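Local coordinates for protein 1,3-alpha-isomaltosidase (Kribbella flavida DSM 17836, PDB 5X3I) that hydrolyses the alpha-1,3-glucosidic linkages of the cyclic tetrasaccharide cyclobis-(1-6)-alpha-nigerosyl to give isomaltose, during intracellular breakdown of this starch-derived sugar, at residues 37-40 with 41-45; 164-168 with 169-173; 283-286 with 287-290; 295-299 with 300-304; 380-384 with 385-389. The protein carries 1 engineered substitution. All blocks are in the same frame, centred on the assembly; numbering follows the deposited sequence.

Contact 1 of 5, residues 37-40 with 41-45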
loop_
_atom_site.group_PDB
_atom_site.type_symbol
_atom_site.label_atom_id
_atom_site.label_comp_id
_atom_site.label_asym_id
_atom_site.label_seq_id
_atom_site.Cartn_x
_atom_site.Cartn_y
_atom_site.Cartn_z
ATOM N N PRO A 37 -9.663 -0.117 24.271
ATOM C CA PRO A 37 -9.972 -0.237 25.702
ATOM C C PRO A 37 -11.246 -1.018 26.014
ATOM O O PRO A 37 -11.483 -1.333 27.170
ATOM C CB PRO A 37 -10.115 1.224 26.153
ATOM C CG PRO A 37 -10.381 1.984 24.916
ATOM C CD PRO A 37 -9.590 1.295 23.860
ATOM N N ASP A 38 -12.088 -1.261 25.021
ATOM C CA ASP A 38 -13.353 -1.952 25.253
ATOM C C ASP A 38 -13.313 -3.467 25.009
ATOM O O ASP A 38 -14.350 -4.120 25.032
ATOM C CB ASP A 38 -14.450 -1.324 24.388
ATOM C CG ASP A 38 -14.177 -1.460 22.906
ATOM O OD1 ASP A 38 -13.033 -1.775 22.531
ATOM O OD2 ASP A 38 -15.107 -1.249 22.112
ATOM N N GLN A 39 -12.143 -4.025 24.728
ATOM C CA GLN A 39 -12.114 -5.389 24.206
ATOM C C GLN A 39 -11.488 -6.449 25.105
ATOM O O GLN A 39 -11.012 -6.175 26.199
ATOM C CB GLN A 39 -11.386 -5.421 22.856
ATOM C CG GLN A 39 -9.869 -5.439 22.933
ATOM C CD GLN A 39 -9.232 -5.663 21.565
ATOM O OE1 GLN A 39 -9.074 -4.728 20.780
ATOM N NE2 GLN A 39 -8.884 -6.912 21.270
ATOM N N ARG A 40 -11.503 -7.670 24.593
ATOM C CA ARG A 40 -10.891 -8.820 25.234
ATOM C C ARG A 40 -9.506 -9.062 24.645
ATOM O O ARG A 40 -9.362 -9.203 23.426
ATOM C CB ARG A 40 -11.792 -10.043 25.053
ATOM C CG ARG A 40 -11.230 -11.317 25.599
ATOM C CD ARG A 40 -12.265 -12.403 25.607
ATOM N NE ARG A 40 -12.483 -13.002 24.296
ATOM C CZ ARG A 40 -13.680 -13.180 23.750
ATOM N NH1 ARG A 40 -14.768 -12.786 24.389
ATOM N NH2 ARG A 40 -13.789 -13.749 22.565
ATOM N N VAL A 41 -8.483 -9.034 25.495
ATOM C CA VAL A 41 -7.103 -9.253 25.065
ATOM C C VAL A 41 -6.443 -10.472 25.706
ATOM O O VAL A 41 -6.275 -10.507 26.920
ATOM C CB VAL A 41 -6.232 -8.038 25.365
ATOM C CG1 VAL A 41 -4.848 -8.239 24.790
ATOM C CG2 VAL A 41 -6.871 -6.778 24.805
ATOM N N PRO A 42 -6.062 -11.475 24.905
ATOM C CA PRO A 42 -6.323 -11.611 23.474
ATOM C C PRO A 42 -7.764 -11.998 23.238
ATOM O O PRO A 42 -8.442 -12.426 24.169
ATOM C CB PRO A 42 -5.377 -12.730 23.046
ATOM C CG PRO A 42 -5.200 -13.540 24.268
ATOM C CD PRO A 42 -5.205 -12.563 25.402
ATOM N N VAL A 43 -8.229 -11.825 22.010
ATOM C CA VAL A 43 -9.580 -12.196 21.661
ATOM C C VAL A 43 -9.737 -13.709 21.753
ATOM O O VAL A 43 -10.754 -14.198 22.220
ATOM C CB VAL A 43 -9.947 -11.708 20.254
ATOM C CG1 VAL A 43 -11.367 -12.089 19.918
ATOM C CG2 VAL A 43 -9.761 -10.201 20.159
ATOM N N LEU A 44 -8.711 -14.438 21.321
ATOM C CA LEU A 44 -8.706 -15.896 21.391
ATOM C C LEU A 44 -7.528 -16.395 22.232
ATOM O O LEU A 44 -6.463 -16.688 21.707
ATOM C CB LEU A 44 -8.646 -16.503 19.988
ATOM C CG LEU A 44 -8.664 -18.030 19.882
ATOM C CD1 LEU A 44 -9.953 -18.582 20.430
ATOM C CD2 LEU A 44 -8.469 -18.468 18.433
ATOM N N PRO A 45 -7.718 -16.490 23.551
ATOM C CA PRO A 45 -6.630 -16.912 24.438
ATOM C C PRO A 45 -6.335 -18.393 24.304
ATOM O O PRO A 45 -7.247 -19.166 24.023
ATOM C CB PRO A 45 -7.166 -16.597 25.839
ATOM C CG PRO A 45 -8.418 -15.809 25.625
ATOM C CD PRO A 45 -8.948 -16.207 24.298
#
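From R40 and V41, which form a two-residue strand, the backbone bends at the cis peptide before P42 and brings the carbonyl of V43 back beside the side chain of R40. Here a guanidinium grips a single backbone oxygen side-on: R40 NE reaches V43 O at 3.0 Å, and R40 NH2 reaches the same atom at 3.1 Å. The oxygen lies practically in the guanidinium plane. The arginine gets there with CG anti to the backbone N (chi1 176°) and a bend at chi3, which turns its end toward the carbonyl, while NH1 goes on to Y121. Q39 works along another path: its NE2 donates almost straight to R40 O (3.2 Å) from above that carbonyl's plane, and V43 CG2 packs 3.6 Å from Q39 NE2. The amide oxygen of Q39 is held by the backbone of S36. In the N-terminal domain, R40 also packs on L53 of strand 52-56 and, with P45, on V139 of strand 130-139.

Contact 2 of 5, residues 164-168 with 169-173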
loop_
_atom_site.group_PDB
_atom_site.type_symbol
_atom_site.label_atom_id
_atom_site.label_comp_id
_atom_site.label_asym_id
_atom_site.label_seq_id
_atom_site.Cartn_x
_atom_site.Cartn_y
_atom_site.Cartn_z
ATOM N N TRP A 164 -2.919 -27.362 14.115
ATOM C CA TRP A 164 -4.169 -26.632 14.036
ATOM C C TRP A 164 -4.520 -26.003 15.370
ATOM O O TRP A 164 -4.356 -26.627 16.417
ATOM C CB TRP A 164 -5.286 -27.565 13.589
ATOM C CG TRP A 164 -4.913 -28.322 12.381
ATOM C CD1 TRP A 164 -4.367 -29.567 12.328
ATOM C CD2 TRP A 164 -5.019 -27.870 11.028
ATOM N NE1 TRP A 164 -4.140 -29.929 11.026
ATOM C CE2 TRP A 164 -4.533 -28.903 10.207
ATOM C CE3 TRP A 164 -5.488 -26.697 10.433
ATOM C CZ2 TRP A 164 -4.496 -28.797 8.820
ATOM C CZ3 TRP A 164 -5.456 -26.597 9.050
ATOM C CH2 TRP A 164 -4.963 -27.640 8.262
ATOM N N LEU A 165 -4.994 -24.765 15.329
ATOM C CA LEU A 165 -5.451 -24.086 16.530
ATOM C C LEU A 165 -6.943 -24.303 16.658
ATOM O O LEU A 165 -7.724 -23.806 15.846
ATOM C CB LEU A 165 -5.126 -22.597 16.482
ATOM C CG LEU A 165 -5.508 -21.785 17.723
ATOM C CD1 LEU A 165 -4.660 -22.198 18.935
ATOM C CD2 LEU A 165 -5.377 -20.293 17.464
ATOM N N VAL A 166 -7.337 -25.056 17.682
ATOM C CA VAL A 166 -8.715 -25.504 17.799
ATOM C C VAL A 166 -9.328 -25.128 19.140
ATOM O O VAL A 166 -8.634 -24.997 20.136
ATOM C CB VAL A 166 -8.825 -27.026 17.601
ATOM C CG1 VAL A 166 -8.171 -27.431 16.301
ATOM C CG2 VAL A 166 -8.174 -27.771 18.760
ATOM N N SER A 167 -10.637 -24.934 19.139
ATOM C CA SER A 167 -11.394 -24.744 20.363
ATOM C C SER A 167 -12.747 -25.414 20.185
ATOM O O SER A 167 -12.995 -26.057 19.166
ATOM C CB SER A 167 -11.573 -23.260 20.684
ATOM O OG SER A 167 -12.630 -22.704 19.923
ATOM N N SER A 168 -13.629 -25.245 21.164
ATOM C CA SER A 168 -14.976 -25.792 21.066
ATOM C C SER A 168 -15.744 -25.140 19.922
ATOM O O SER A 168 -16.737 -25.681 19.451
ATOM C CB SER A 168 -15.735 -25.601 22.379
ATOM O OG SER A 168 -16.014 -24.234 22.618
ATOM N N GLN A 169 -15.276 -23.975 19.485
ATOM C CA GLN A 169 -15.906 -23.258 18.384
ATOM C C GLN A 169 -15.533 -23.843 17.032
ATOM O O GLN A 169 -16.340 -23.828 16.113
ATOM C CB GLN A 169 -15.535 -21.773 18.422
ATOM C CG GLN A 169 -16.061 -21.039 19.643
ATOM C CD GLN A 169 -17.551 -21.230 19.834
ATOM O OE1 GLN A 169 -17.983 -21.945 20.736
ATOM N NE2 GLN A 169 -18.348 -20.593 18.984
ATOM N N GLY A 170 -14.308 -24.343 16.904
ATOM C CA GLY A 170 -13.868 -24.938 15.656
ATOM C C GLY A 170 -12.373 -24.835 15.436
ATOM O O GLY A 170 -11.621 -24.650 16.387
ATOM N N VAL A 171 -11.944 -24.961 14.181
ATOM C CA VAL A 171 -10.536 -24.812 13.848
ATOM C C VAL A 171 -10.257 -23.397 13.351
ATOM O O VAL A 171 -10.670 -23.012 12.257
ATOM C CB VAL A 171 -10.100 -25.808 12.776
ATOM C CG1 VAL A 171 -8.599 -25.763 12.615
ATOM C CG2 VAL A 171 -10.564 -27.213 13.137
ATOM N N HIS A 172 -9.550 -22.634 14.174
ATOM C CA HIS A 172 -9.314 -21.220 13.930
ATOM C C HIS A 172 -8.161 -20.915 12.981
ATOM O O HIS A 172 -8.280 -20.045 12.121
ATOM C CB HIS A 172 -9.096 -20.517 15.268
ATOM C CG HIS A 172 -10.210 -20.743 16.240
ATOM N ND1 HIS A 172 -11.363 -19.988 16.238
ATOM C CD2 HIS A 172 -10.364 -21.664 17.221
ATOM C CE1 HIS A 172 -12.172 -20.424 17.188
ATOM N NE2 HIS A 172 -11.592 -21.442 17.796
ATOM N N ARG A 173 -7.048 -21.622 13.147
ATOM C CA ARG A 173 -5.849 -21.381 12.347
ATOM C C ARG A 173 -5.146 -22.683 12.013
ATOM O O ARG A 173 -5.244 -23.658 12.766
ATOM C CB ARG A 173 -4.860 -20.468 13.080
ATOM C CG ARG A 173 -5.444 -19.170 13.592
ATOM C CD ARG A 173 -4.371 -18.214 14.059
ATOM N NE ARG A 173 -4.976 -16.977 14.529
ATOM C CZ ARG A 173 -4.307 -15.966 15.070
ATOM N NH1 ARG A 173 -2.999 -16.027 15.228
ATOM N NH2 ARG A 173 -4.961 -14.892 15.464
#
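L165 meets the hairpin partner strand at a classic beta bulge, where H172 and R173 both face it. Its N-H bonds to R173 O at 2.8 Å, and its carbonyl oxygen takes the N-H of H172 at 2.7 Å, nearly along the C=O axis. Beyond the backbone, the side chains of L165 and R173 run side by side in the same direction, with L165 CD2 4.0 Å from R173 CG; the charged end of R173 continues to a salt bridge with E259. The turn end is organised by S167 and Q169. S167 OG stands between its own backbone N and carbonyl carbon (chi1 81°), a position from which it accepts the N-H of Q169 at 3.0 Å and meets H172 NE2 at 2.7 Å. The second bond enters at the imidazole edge, in the ring plane, and ties the bulge residue to the turn. S167 N also bonds to G170 O at 2.9 Å. G170 has a backbone conformation in which a beta carbon would press on the preceding carbonyl oxygen. On the other face, V166 CG1 and V171 CG2 lie 4.0 Å apart. This tight hairpin of strands 159-167 and 170-179 sits in a six-stranded antiparallel sheet, flanked by strand 143-145 next to 159-167 and by strand 255-261 next to 170-179.

Contact 3 of 5, residues 283-286 with 287-290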
loop_
_atom_site.group_PDB
_atom_site.type_symbol
_atom_site.label_atom_id
_atom_site.label_comp_id
_atom_site.label_asym_id
_atom_site.label_seq_id
_atom_site.Cartn_x
_atom_site.Cartn_y
_atom_site.Cartn_z
ATOM N N GLY A 283 4.878 -18.717 -12.618
ATOM C CA GLY A 283 3.880 -19.599 -12.044
ATOM C C GLY A 283 2.900 -18.853 -11.151
ATOM O O GLY A 283 1.697 -19.041 -11.259
ATOM N N PHE A 284 3.425 -18.013 -10.268
ATOM C CA PHE A 284 2.597 -17.162 -9.412
ATOM C C PHE A 284 1.665 -16.276 -10.257
ATOM O O PHE A 284 0.457 -16.281 -10.064
ATOM C CB PHE A 284 3.488 -16.306 -8.504
ATOM C CG PHE A 284 2.737 -15.454 -7.500
ATOM C CD1 PHE A 284 1.718 -15.985 -6.730
ATOM C CD2 PHE A 284 3.087 -14.126 -7.308
ATOM C CE1 PHE A 284 1.056 -15.210 -5.803
ATOM C CE2 PHE A 284 2.427 -13.345 -6.389
ATOM C CZ PHE A 284 1.414 -13.883 -5.635
ATOM N N LEU A 285 2.228 -15.548 -11.215
ATOM C CA LEU A 285 1.442 -14.562 -11.964
ATOM C C LEU A 285 0.448 -15.229 -12.917
ATOM O O LEU A 285 -0.648 -14.720 -13.116
ATOM C CB LEU A 285 2.366 -13.602 -12.724
ATOM C CG LEU A 285 3.352 -12.782 -11.877
ATOM C CD1 LEU A 285 4.020 -11.670 -12.694
ATOM C CD2 LEU A 285 2.697 -12.221 -10.625
ATOM N N ASP A 286 0.817 -16.377 -13.487
ATOM C CA ASP A 286 -0.129 -17.171 -14.273
ATOM C C ASP A 286 -1.368 -17.489 -13.452
ATOM O O ASP A 286 -2.476 -17.561 -13.973
ATOM C CB ASP A 286 0.494 -18.482 -14.760
ATOM C CG ASP A 286 1.264 -18.320 -16.057
ATOM O OD1 ASP A 286 1.237 -17.213 -16.625
ATOM O OD2 ASP A 286 1.901 -19.304 -16.498
ATOM N N GLU A 287 -1.155 -17.729 -12.167
ATOM C CA GLU A 287 -2.246 -18.022 -11.259
ATOM C C GLU A 287 -3.020 -16.783 -10.790
ATOM O O GLU A 287 -4.238 -16.785 -10.795
ATOM C CB GLU A 287 -1.686 -18.779 -10.044
ATOM C CG GLU A 287 -2.706 -19.208 -9.016
ATOM C CD GLU A 287 -2.068 -19.937 -7.826
ATOM O OE1 GLU A 287 -2.524 -19.697 -6.692
ATOM O OE2 GLU A 287 -1.113 -20.725 -8.030
ATOM N N VAL A 288 -2.317 -15.761 -10.318
ATOM C CA VAL A 288 -3.017 -14.626 -9.707
ATOM C C VAL A 288 -3.186 -13.353 -10.558
ATOM O O VAL A 288 -3.877 -12.424 -10.153
ATOM C CB VAL A 288 -2.347 -14.253 -8.393
ATOM C CG1 VAL A 288 -2.194 -15.519 -7.537
ATOM C CG2 VAL A 288 -0.997 -13.607 -8.636
ATOM N N GLY A 289 -2.616 -13.335 -11.752
ATOM C CA GLY A 289 -2.639 -12.136 -12.566
ATOM C C GLY A 289 -1.322 -11.413 -12.757
ATOM O O GLY A 289 -0.362 -11.590 -12.002
ATOM N N ARG A 290 -1.306 -10.573 -13.795
ATOM C CA ARG A 290 -0.092 -10.006 -14.356
ATOM C C ARG A 290 -0.374 -8.610 -14.955
ATOM O O ARG A 290 -1.486 -8.330 -15.378
ATOM C CB ARG A 290 0.461 -10.958 -15.424
ATOM C CG ARG A 290 1.712 -10.522 -16.142
ATOM C CD ARG A 290 2.063 -11.505 -17.260
ATOM N NE ARG A 290 2.727 -12.709 -16.765
ATOM C CZ ARG A 290 2.159 -13.909 -16.699
ATOM N NH1 ARG A 290 0.907 -14.089 -17.092
ATOM N NH2 ARG A 290 2.852 -14.935 -16.240
#
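D286 and R290 form a salt bridge across the C-terminal end of helix 277-288, a common i to i+4 spacing put to use where the helix unwinds. Both terminal nitrogens of the guanidinium converge on one carboxylate oxygen: R290 NH2 lies 2.8 Å from D286 OD1, coming from above the carboxylate plane, and R290 NH1 lies 3.2 Å from D286 OD1. The two planes stand 74° apart. L285 CB lies over one guanidinium face, toward its rim. On another side of the helix, V288 CG2 sits over the centre of the F284 ring, 3.9 Å from its centroid, a CH-pi contact. V288 N to F284 O (2.8 Å) and G289 N to L285 O (2.8 Å) close the final turn, after which G289 exits with positive phi. Farther out, F226 stacks on F284, H240 meets it edge-to-face, and D651 takes R290 NE. A leucine replacing R290 would probably leave D286 and D651 without their shared cation. Placed between two carboxylates, the guanidinium probably balances both charges while tying the helix end to D651.

Contact 4 of 5, residues 295-299 with 300-304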
loop_
_atom_site.group_PDB
_atom_site.type_symbol
_atom_site.label_atom_id
_atom_site.label_comp_id
_atom_site.label_asym_id
_atom_site.label_seq_id
_atom_site.Cartn_x
_atom_site.Cartn_y
_atom_site.Cartn_z
ATOM N N PRO A 295 0.613 2.791 -21.383
ATOM C CA PRO A 295 1.231 3.712 -22.347
ATOM C C PRO A 295 2.577 4.232 -21.886
ATOM O O PRO A 295 2.821 4.414 -20.688
ATOM C CB PRO A 295 0.221 4.867 -22.445
ATOM C CG PRO A 295 -1.058 4.302 -21.981
ATOM C CD PRO A 295 -0.697 3.275 -20.931
ATOM N N GLY A 296 3.436 4.490 -22.857
ATOM C CA GLY A 296 4.774 4.988 -22.605
ATOM C C GLY A 296 4.843 6.246 -21.767
ATOM O O GLY A 296 5.824 6.446 -21.065
ATOM N N TRP A 297 3.807 7.084 -21.819
ATOM C CA TRP A 297 3.858 8.356 -21.093
ATOM C C TRP A 297 3.947 8.201 -19.570
ATOM O O TRP A 297 4.364 9.139 -18.899
ATOM C CB TRP A 297 2.660 9.263 -21.441
ATOM C CG TRP A 297 1.275 8.758 -21.086
ATOM C CD1 TRP A 297 0.363 8.208 -21.938
ATOM C CD2 TRP A 297 0.634 8.806 -19.797
ATOM N NE1 TRP A 297 -0.797 7.899 -21.266
ATOM C CE2 TRP A 297 -0.655 8.257 -19.950
ATOM C CE3 TRP A 297 1.021 9.262 -18.538
ATOM C CZ2 TRP A 297 -1.545 8.140 -18.893
ATOM C CZ3 TRP A 297 0.125 9.154 -17.489
ATOM C CH2 TRP A 297 -1.137 8.597 -17.671
ATOM N N VAL A 298 3.591 7.031 -19.026
ATOM C CA VAL A 298 3.690 6.847 -17.570
ATOM C C VAL A 298 5.146 6.896 -17.127
ATOM O O VAL A 298 5.435 7.139 -15.958
ATOM C CB VAL A 298 3.047 5.513 -17.065
ATOM C CG1 VAL A 298 1.623 5.393 -17.547
ATOM C CG2 VAL A 298 3.876 4.292 -17.467
ATOM N N PHE A 299 6.065 6.725 -18.073
ATOM C CA PHE A 299 7.480 6.755 -17.739
ATOM C C PHE A 299 8.089 8.153 -17.696
ATOM O O PHE A 299 9.269 8.304 -17.407
ATOM C CB PHE A 299 8.256 5.875 -18.712
ATOM C CG PHE A 299 7.977 4.420 -18.535
ATOM C CD1 PHE A 299 8.243 3.800 -17.321
ATOM C CD2 PHE A 299 7.446 3.668 -19.560
ATOM C CE1 PHE A 299 7.987 2.453 -17.135
ATOM C CE2 PHE A 299 7.195 2.311 -19.380
ATOM C CZ PHE A 299 7.467 1.713 -18.174
ATOM N N ARG A 300 7.284 9.177 -17.945
ATOM C CA ARG A 300 7.776 10.534 -17.797
ATOM C C ARG A 300 7.646 10.994 -16.346
ATOM O O ARG A 300 7.072 10.293 -15.522
ATOM C CB ARG A 300 7.018 11.478 -18.730
ATOM C CG ARG A 300 7.081 11.065 -20.193
ATOM C CD ARG A 300 6.345 12.049 -21.066
ATOM N NE ARG A 300 6.984 13.355 -21.064
ATOM C CZ ARG A 300 6.442 14.450 -21.590
ATOM N NH1 ARG A 300 5.229 14.398 -22.134
ATOM N NH2 ARG A 300 7.108 15.596 -21.566
ATOM N N LEU A 301 8.129 12.192 -16.046
ATOM C CA LEU A 301 8.080 12.683 -14.677
ATOM C C LEU A 301 6.647 13.001 -14.264
ATOM O O LEU A 301 5.899 13.638 -15.015
ATOM C CB LEU A 301 8.959 13.919 -14.506
ATOM C CG LEU A 301 8.798 14.678 -13.180
ATOM C CD1 LEU A 301 9.219 13.808 -11.990
ATOM C CD2 LEU A 301 9.578 16.004 -13.195
ATOM N N TRP A 302 6.276 12.528 -13.080
ATOM C CA TRP A 302 4.999 12.858 -12.455
ATOM C C TRP A 302 5.175 13.973 -11.430
ATOM O O TRP A 302 5.987 13.857 -10.511
ATOM C CB TRP A 302 4.382 11.634 -11.764
ATOM C CG TRP A 302 3.958 10.525 -12.657
ATOM C CD1 TRP A 302 4.703 9.910 -13.622
ATOM C CD2 TRP A 302 2.689 9.872 -12.655
ATOM N NE1 TRP A 302 3.973 8.925 -14.221
ATOM C CE2 TRP A 302 2.732 8.874 -13.646
ATOM C CE3 TRP A 302 1.517 10.029 -11.903
ATOM C CZ2 TRP A 302 1.655 8.034 -13.907
ATOM C CZ3 TRP A 302 0.442 9.193 -12.166
ATOM C CH2 TRP A 302 0.519 8.210 -13.162
ATOM N N ALA A 303 4.402 15.042 -11.577
ATOM C CA ALA A 303 4.471 16.156 -10.646
ATOM C C ALA A 303 3.231 16.163 -9.785
ATOM O O ALA A 303 2.139 15.874 -10.266
ATOM C CB ALA A 303 4.623 17.479 -11.375
ATOM N N SER A 304 3.413 16.463 -8.504
ATOM C CA SER A 304 2.307 16.478 -7.574
ATOM C C SER A 304 2.565 17.404 -6.377
ATOM O O SER A 304 3.705 17.599 -5.975
ATOM C CB SER A 304 2.039 15.039 -7.088
ATOM O OG SER A 304 0.876 14.950 -6.305
HETATM O O HOH W 1 7.801 7.915 -14.619
#
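Two hydrogen bonds join the 3-10 turn 296-299 to what follows. W302 NE1 donates to V298 O at 2.9 Å, the oxygen lying close to the indole plane, while R300 N donates to W297 O at 3.1 Å from well above that carbonyl's plane. Water 1 adds a bridge, giving one hydrogen to V298 O (2.8 Å) and another to R300 O (2.6 Å), so V298 O receives both an indole N-H and a water. Apolar contact comes from the indoles of W297 and W302, which cross obliquely with W297 CZ3 4.1 Å from W302 CZ2. W297 swings there with CG between its backbone N and carbonyl carbon (chi1 63°). V298 spreads its methyls between aromatic rings: CG1 over a face of W297, CG2 over the centre of F299. Of the charges, R300 pairs with E634. The segment leads into strand 302-304 of the TIM barrel, which lies between strands 330-333 and 591-593; W302 stacks on F518, and F299 packs against helix 622-650.

Contact 5 of 5, residues 380-384 with 385-389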
loop_
_atom_site.group_PDB
_atom_site.type_symbol
_atom_site.label_atom_id
_atom_site.label_comp_id
_atom_site.label_asym_id
_atom_site.label_seq_id
_atom_site.Cartn_x
_atom_site.Cartn_y
_atom_site.Cartn_z
ATOM N N ASP A 380 -7.359 20.889 -21.376
ATOM C CA ASP A 380 -7.045 20.969 -22.794
ATOM C C ASP A 380 -5.653 21.579 -22.995
ATOM O O ASP A 380 -4.874 21.072 -23.783
ATOM C CB ASP A 380 -8.111 21.764 -23.548
ATOM C CG ASP A 380 -9.433 21.015 -23.653
ATOM O OD1 ASP A 380 -9.486 19.823 -23.287
ATOM O OD2 ASP A 380 -10.423 21.615 -24.103
ATOM N N GLU A 381 -5.331 22.635 -22.254
ATOM C CA GLU A 381 -4.006 23.241 -22.376
ATOM C C GLU A 381 -2.906 22.287 -21.930
ATOM O O GLU A 381 -1.895 22.169 -22.611
ATOM C CB GLU A 381 -3.903 24.546 -21.588
ATOM C CG GLU A 381 -2.487 25.160 -21.583
ATOM C CD GLU A 381 -1.958 25.538 -22.987
ATOM O OE1 GLU A 381 -2.753 25.685 -23.929
ATOM O OE2 GLU A 381 -0.735 25.695 -23.141
ATOM N N LEU A 382 -3.106 21.600 -20.804
ATOM C CA LEU A 382 -2.116 20.637 -20.324
ATOM C C LEU A 382 -1.916 19.531 -21.368
ATOM O O LEU A 382 -0.791 19.165 -21.678
ATOM C CB LEU A 382 -2.531 20.042 -18.965
ATOM C CG LEU A 382 -2.559 21.014 -17.778
ATOM C CD1 LEU A 382 -3.018 20.341 -16.506
ATOM C CD2 LEU A 382 -1.183 21.640 -17.559
ATOM N N HIS A 383 -3.011 19.024 -21.917
ATOM C CA HIS A 383 -2.927 18.021 -22.970
ATOM C C HIS A 383 -2.164 18.562 -24.186
ATOM O O HIS A 383 -1.355 17.850 -24.777
ATOM C CB HIS A 383 -4.321 17.543 -23.381
ATOM C CG HIS A 383 -4.931 16.555 -22.428
ATOM N ND1 HIS A 383 -6.236 16.127 -22.535
ATOM C CD2 HIS A 383 -4.413 15.913 -21.356
ATOM C CE1 HIS A 383 -6.494 15.257 -21.574
ATOM N NE2 HIS A 383 -5.406 15.109 -20.842
ATOM N N ALA A 384 -2.403 19.829 -24.523
ATOM C CA ALA A 384 -1.714 20.466 -25.647
ATOM C C ALA A 384 -0.200 20.474 -25.421
ATOM O O ALA A 384 0.572 20.335 -26.363
ATOM C CB ALA A 384 -2.234 21.891 -25.867
ATOM N N ARG A 385 0.214 20.594 -24.164
ATOM C CA ARG A 385 1.628 20.544 -23.827
ATOM C C ARG A 385 2.130 19.113 -23.624
ATOM O O ARG A 385 3.279 18.909 -23.268
ATOM C CB ARG A 385 1.914 21.360 -22.568
ATOM C CG ARG A 385 1.425 22.785 -22.634
ATOM C CD ARG A 385 1.783 23.522 -21.375
ATOM N NE ARG A 385 1.142 24.827 -21.305
ATOM C CZ ARG A 385 1.315 25.694 -20.311
ATOM N NH1 ARG A 385 2.120 25.406 -19.300
ATOM N NH2 ARG A 385 0.695 26.854 -20.336
ATOM N N GLY A 386 1.260 18.131 -23.820
ATOM C CA GLY A 386 1.640 16.736 -23.665
ATOM C C GLY A 386 1.654 16.251 -22.220
ATOM O O GLY A 386 2.271 15.251 -21.902
ATOM N N ILE A 387 0.955 16.959 -21.348
ATOM C CA ILE A 387 0.884 16.601 -19.935
ATOM C C ILE A 387 -0.452 15.939 -19.609
ATOM O O ILE A 387 -1.505 16.489 -19.928
ATOM C CB ILE A 387 1.069 17.840 -19.044
ATOM C CG1 ILE A 387 2.386 18.549 -19.379
ATOM C CG2 ILE A 387 1.010 17.460 -17.571
ATOM C CD1 ILE A 387 2.560 19.894 -18.694
ATOM N N LYS A 388 -0.398 14.748 -19.017
ATOM C CA LYS A 388 -1.594 14.025 -18.561
ATOM C C LYS A 388 -2.114 14.512 -17.205
ATOM O O LYS A 388 -1.376 15.084 -16.409
ATOM C CB LYS A 388 -1.319 12.520 -18.503
ATOM C CG LYS A 388 -0.775 11.941 -19.803
ATOM C CD LYS A 388 -1.712 12.219 -20.982
ATOM C CE LYS A 388 -1.154 11.609 -22.269
ATOM N NZ LYS A 388 -2.168 11.604 -23.344
ATOM N N VAL A 389 -3.399 14.292 -16.962
ATOM C CA VAL A 389 -4.024 14.780 -15.754
ATOM C C VAL A 389 -4.625 13.616 -14.955
ATOM O O VAL A 389 -5.411 12.821 -15.481
ATOM C CB VAL A 389 -5.099 15.821 -16.065
ATOM C CG1 VAL A 389 -5.803 16.264 -14.801
ATOM C CG2 VAL A 389 -4.485 17.031 -16.813
HETATM O O HOH W 2 -1.444 14.749 -23.927
#
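A Schellman motif ends helix 375-384 of the TIM barrel and turns the chain into strand 388-393. G386, with positive phi, makes the turn, and I387 N reaches back to L382 O at 2.8 Å while G386 N bonds to H383 O at 2.8 Å. Below this cap, R385 NE meets E381 OE2 at 2.8 Å in a nearly straight bond (169°), using the oxygen's anti lone pair. The carboxylate lies at the guanidinium edge with its own plane turned 78° away; the extended arginine chain meets a glutamate bent at chi2 (61°). L382 CD1 packs on V389 CG2 at 3.6 Å, their side chains crossing at about a right angle. H383 sets the edge of its imidazole 3.3 Å from I387 O, measured from CD2, and D466 accepts from both H383 NE2 and V389 N. A methionine in place of R385 would probably leave E381 without its cation and break the link to D319. With R322 close by, the two carboxylates probably offset the crowding of like charges.

The five contacts follow one another along the chain without overlap, each a local turn, hairpin or helix end. Contacts 1 and 2 belong to the N-terminal beta domains; their centres are 17 Å apart, and L44 CD2 joins them by packing 3.6 Å from H172 CG and 3.7 Å from L165 CD2. Contact 3 ends the helix that precedes the barrel's first strand, about 26 Å from contact 4 between centres. Contacts 4 and 5 serve the same parallel barrel sheet, with centres 12 Å apart: K388 makes a cation-pi contact with W297. The centres of contacts 2 and 5 lie about 58 Å apart, on opposite sides of the chain's centre, one in the N-terminal beta region and the other in the barrel.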